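PDB 3SVT: short-chain type dehydrogenase/reductase from Mycobacterium ulcerans, which probably acts as an NAD-dependent oxidoreductase of the short-chain dehydrogenase/reductase family, its substrate not being established. Local coordinates for residues B[8-20]-B[30-42]. Numbering follows the deposited sequence.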
loop_
_atom_site.group_PDB
_atom_site.type_symbol
_atom_site.label_atom_id
_atom_site.label_comp_id
_atom_site.label_asym_id
_atom_site.label_seq_id
_atom_site.Cartn_x
_atom_site.Cartn_y
_atom_site.Cartn_z
ATOM N N SER B 8 10.615 -28.689 9.918
ATOM C CA SER B 8 9.879 -29.947 10.123
ATOM C C SER B 8 8.440 -29.714 10.576
ATOM O O SER B 8 8.104 -28.666 11.143
ATOM C CB SER B 8 10.584 -30.829 11.151
ATOM O OG SER B 8 10.552 -30.217 12.426
ATOM N N PHE B 9 7.593 -30.704 10.305
ATOM C CA PHE B 9 6.193 -30.677 10.719
ATOM C C PHE B 9 5.802 -31.922 11.500
ATOM O O PHE B 9 4.623 -32.105 11.830
ATOM C CB PHE B 9 5.285 -30.552 9.498
ATOM C CG PHE B 9 5.529 -29.314 8.700
ATOM C CD1 PHE B 9 4.867 -28.140 9.000
ATOM C CD2 PHE B 9 6.439 -29.320 7.658
ATOM C CE1 PHE B 9 5.104 -26.991 8.272
ATOM C CE2 PHE B 9 6.678 -28.173 6.921
ATOM C CZ PHE B 9 6.009 -27.007 7.231
ATOM N N GLN B 10 6.782 -32.766 11.804
ATOM C CA GLN B 10 6.506 -34.043 12.448
ATOM C C GLN B 10 5.990 -33.823 13.856
ATOM O O GLN B 10 6.554 -33.037 14.609
ATOM C CB GLN B 10 7.756 -34.936 12.470
ATOM C CG GLN B 10 7.952 -35.698 11.174
ATOM C CD GLN B 10 8.981 -36.786 11.272
ATOM O OE1 GLN B 10 9.744 -36.863 12.242
ATOM N NE2 GLN B 10 9.019 -37.643 10.260
ATOM N N ASP B 11 4.905 -34.518 14.191
ATOM C CA ASP B 11 4.285 -34.444 15.527
ATOM C C ASP B 11 3.667 -33.079 15.829
ATOM O O ASP B 11 3.505 -32.697 16.987
ATOM C CB ASP B 11 5.286 -34.812 16.639
ATOM C CG ASP B 11 5.740 -36.246 16.576
ATOM O OD1 ASP B 11 5.054 -37.084 15.952
ATOM O OD2 ASP B 11 6.796 -36.535 17.169
ATOM N N ARG B 12 3.320 -32.341 14.785
ATOM C CA ARG B 12 2.571 -31.100 14.951
ATOM C C ARG B 12 1.189 -31.315 14.375
ATOM O O ARG B 12 1.036 -32.105 13.444
ATOM C CB ARG B 12 3.273 -29.923 14.250
ATOM C CG ARG B 12 4.644 -29.613 14.857
ATOM C CD ARG B 12 5.274 -28.355 14.241
ATOM N NE ARG B 12 6.646 -28.159 14.723
ATOM C CZ ARG B 12 7.323 -27.008 14.671
ATOM N NH1 ARG B 12 6.775 -25.902 14.143
ATOM N NH2 ARG B 12 8.565 -26.959 15.142
ATOM N N THR B 13 0.209 -30.585 14.915
ATOM C CA THR B 13 -1.191 -30.725 14.536
ATOM C C THR B 13 -1.710 -29.438 13.925
ATOM O O THR B 13 -1.461 -28.360 14.452
ATOM C CB THR B 13 -2.066 -31.105 15.737
ATOM O OG1 THR B 13 -1.496 -32.249 16.387
ATOM C CG2 THR B 13 -3.511 -31.447 15.285
ATOM N N TYR B 14 -2.426 -29.567 12.812
ATOM C CA TYR B 14 -2.961 -28.418 12.080
ATOM C C TYR B 14 -4.430 -28.595 11.728
ATOM O O TYR B 14 -4.872 -29.703 11.472
ATOM C CB TYR B 14 -2.162 -28.177 10.792
ATOM C CG TYR B 14 -0.717 -27.946 11.072
ATOM C CD1 TYR B 14 -0.238 -26.678 11.357
ATOM C CD2 TYR B 14 0.185 -29.021 11.109
ATOM C CE1 TYR B 14 1.122 -26.476 11.655
ATOM C CE2 TYR B 14 1.516 -28.827 11.403
ATOM C CZ TYR B 14 1.985 -27.555 11.680
ATOM O OH TYR B 14 3.335 -27.383 11.975
ATOM N N LEU B 15 -5.159 -27.481 11.705
ATOM C CA LEU B 15 -6.513 -27.424 11.180
ATOM C C LEU B 15 -6.488 -26.788 9.775
ATOM O O LEU B 15 -5.883 -25.734 9.564
ATOM C CB LEU B 15 -7.404 -26.590 12.104
ATOM C CG LEU B 15 -8.853 -26.434 11.633
ATOM C CD1 LEU B 15 -9.591 -27.772 11.839
ATOM C CD2 LEU B 15 -9.507 -25.284 12.375
ATOM N N VAL B 16 -7.149 -27.428 8.818
ATOM C CA VAL B 16 -7.284 -26.872 7.465
ATOM C C VAL B 16 -8.749 -26.787 7.035
ATOM O O VAL B 16 -9.451 -27.815 6.942
ATOM C CB VAL B 16 -6.474 -27.665 6.445
ATOM C CG1 VAL B 16 -6.612 -27.021 5.043
ATOM C CG2 VAL B 16 -4.965 -27.716 6.877
ATOM N N THR B 17 -9.215 -25.566 6.799
ATOM C CA THR B 17 -10.609 -25.335 6.407
ATOM C C THR B 17 -10.677 -25.310 4.882
ATOM O O THR B 17 -9.712 -24.901 4.204
ATOM C CB THR B 17 -11.207 -24.022 6.986
ATOM O OG1 THR B 17 -10.710 -22.907 6.243
ATOM C CG2 THR B 17 -10.868 -23.870 8.517
ATOM N N GLY B 18 -11.798 -25.783 4.351
ATOM C CA GLY B 18 -11.926 -26.027 2.915
ATOM C C GLY B 18 -10.973 -27.129 2.484
ATOM O O GLY B 18 -10.509 -27.144 1.354
ATOM N N GLY B 19 -10.698 -28.071 3.391
ATOM C CA GLY B 19 -9.750 -29.134 3.136
ATOM C C GLY B 19 -10.215 -30.222 2.201
ATOM O O GLY B 19 -9.445 -31.118 1.887
ATOM N N GLY B 20 -11.462 -30.150 1.751
ATOM C CA GLY B 20 -12.038 -31.182 0.911
ATOM C C GLY B 20 -11.734 -31.116 -0.585
ATOM O O GLY B 20 -11.915 -32.114 -1.270
ATOM N N GLY B 30 0.150 -31.741 1.568
ATOM C CA GLY B 30 1.503 -31.339 1.918
ATOM C C GLY B 30 1.892 -31.617 3.355
ATOM O O GLY B 30 2.964 -32.163 3.635
ATOM N N LEU B 31 1.030 -31.225 4.275
ATOM C CA LEU B 31 1.304 -31.381 5.717
ATOM C C LEU B 31 1.348 -32.836 6.157
ATOM O O LEU B 31 2.263 -33.260 6.898
ATOM C CB LEU B 31 0.252 -30.622 6.538
ATOM C CG LEU B 31 0.364 -29.088 6.475
ATOM C CD1 LEU B 31 -0.858 -28.406 7.094
ATOM C CD2 LEU B 31 1.621 -28.599 7.155
ATOM N N VAL B 32 0.354 -33.604 5.725
ATOM C CA VAL B 32 0.321 -35.027 6.078
ATOM C C VAL B 32 1.574 -35.715 5.539
ATOM O O VAL B 32 2.219 -36.496 6.267
ATOM C CB VAL B 32 -0.953 -35.750 5.584
ATOM C CG1 VAL B 32 -0.850 -37.239 5.866
ATOM C CG2 VAL B 32 -2.206 -35.165 6.269
ATOM N N ALA B 33 1.941 -35.387 4.296
ATOM C CA ALA B 33 3.097 -36.013 3.678
ATOM C C ALA B 33 4.364 -35.638 4.432
ATOM O O ALA B 33 5.294 -36.416 4.475
ATOM C CB ALA B 33 3.209 -35.655 2.179
ATOM N N ALA B 34 4.384 -34.466 5.062
ATOM C CA ALA B 34 5.546 -34.052 5.850
ATOM C C ALA B 34 5.548 -34.627 7.271
ATOM O O ALA B 34 6.454 -34.320 8.048
ATOM C CB ALA B 34 5.651 -32.513 5.889
ATOM N N GLY B 35 4.554 -35.457 7.615
ATOM C CA GLY B 35 4.493 -36.086 8.937
ATOM C C GLY B 35 3.600 -35.395 9.965
ATOM O O GLY B 35 3.636 -35.742 11.159
ATOM N N ALA B 36 2.799 -34.436 9.513
ATOM C CA ALA B 36 1.860 -33.725 10.391
ATOM C C ALA B 36 0.529 -34.470 10.580
ATOM O O ALA B 36 0.127 -35.302 9.745
ATOM C CB ALA B 36 1.575 -32.313 9.858
ATOM N N SER B 37 -0.141 -34.135 11.692
ATOM C CA SER B 37 -1.554 -34.448 11.902
ATOM C C SER B 37 -2.420 -33.284 11.437
ATOM O O SER B 37 -2.234 -32.135 11.851
ATOM C CB SER B 37 -1.826 -34.736 13.377
ATOM O OG SER B 37 -1.225 -35.960 13.741
ATOM N N VAL B 38 -3.368 -33.587 10.564
ATOM C CA VAL B 38 -4.250 -32.595 10.028
ATOM C C VAL B 38 -5.713 -32.995 10.278
ATOM O O VAL B 38 -6.075 -34.160 10.116
ATOM C CB VAL B 38 -4.030 -32.434 8.528
ATOM C CG1 VAL B 38 -4.965 -31.333 7.968
ATOM C CG2 VAL B 38 -2.559 -32.098 8.237
ATOM N N MET B 39 -6.528 -32.022 10.678
ATOM C CA MET B 39 -7.976 -32.108 10.566
ATOM C C MET B 39 -8.420 -31.157 9.456
ATOM O O MET B 39 -8.124 -29.940 9.500
ATOM C CB MET B 39 -8.673 -31.720 11.871
ATOM C CG MET B 39 -10.164 -32.049 11.868
ATOM S SD MET B 39 -11.047 -31.512 13.349
ATOM C CE MET B 39 -10.607 -32.849 14.466
ATOM N N ILE B 40 -9.088 -31.716 8.456
ATOM C CA ILE B 40 -9.747 -30.938 7.413
ATOM C C ILE B 40 -11.229 -30.753 7.743
ATOM O O ILE B 40 -11.919 -31.702 8.100
ATOM C CB ILE B 40 -9.632 -31.561 6.010
ATOM C CG1 ILE B 40 -10.107 -33.036 5.990
ATOM C CG2 ILE B 40 -8.189 -31.444 5.506
ATOM C CD1 ILE B 40 -10.130 -33.657 4.582
ATOM N N VAL B 41 -11.713 -29.527 7.640
ATOM C CA VAL B 41 -13.119 -29.262 7.854
ATOM C C VAL B 41 -13.673 -28.597 6.595
ATOM O O VAL B 41 -12.923 -27.982 5.814
ATOM C CB VAL B 41 -13.342 -28.399 9.094
ATOM C CG1 VAL B 41 -12.776 -29.075 10.338
ATOM C CG2 VAL B 41 -12.746 -27.003 8.916
ATOM N N GLY B 42 -14.977 -28.752 6.399
ATOM C CA GLY B 42 -15.694 -28.200 5.253
ATOM C C GLY B 42 -17.161 -28.597 5.256
ATOM O O GLY B 42 -17.616 -29.357 6.123
#
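The first beta-alpha-beta unit of the Rossmann fold joins strand 13-17 to strand 37-42 in parallel, through a ladder that starts with Ser37 N donating to Arg12 O, just before the first strand, and in which Tyr14 and Val16 then alternate with Ser37, Met39 and Val41. Its shortest rung runs from Tyr14 N to Ser37 O at 2.7 Å, and its straightest from Val16 N to Met39 O, with an N-H...O angle of 173°. At the C-terminal end Val41 O accepts Gly19 N at 3.3 Å and, weakly, Gly18 N, which ties the start of the glycine-rich turn to the neighbouring strand. There Ile40 CG2 lies 3.7 Å from Gly19 CA, so the branched side chain rests directly on the glycine backbone. On the face bearing Tyr14, Val16 and Val38, helix 22-33 packs down through Leu31. Leu31 CD1 reaches Tyr14 CB at 3.9 Å while Leu31 CD2 sits over one face of the tyrosine ring, offset toward the rim, and also touches Phe9 CD1. Ala36 CB instead meets the edge of the Tyr14 ring, 3.8 Å from Tyr14 CD2. Phe9, its CG beside the backbone N (chi1 -60°), brings CD2 to 3.7 Å from Ala34 CB; Leu238 of helix 227-238 adds to this apolar cluster. On the other face Leu15 CD1 packs crosswise against Val41 CG1 at 3.8 Å, and Thr17 OG1 hydrogen-bonds to His97 ND1. Gly35, in a Schellman motif, ends the helix and turns the chain into the second strand. Thr17 to Gly20 open the glycine-rich TGxxxGxG motif of classical SDR enzymes, a turn that in relatives binds the dinucleotide cofactor.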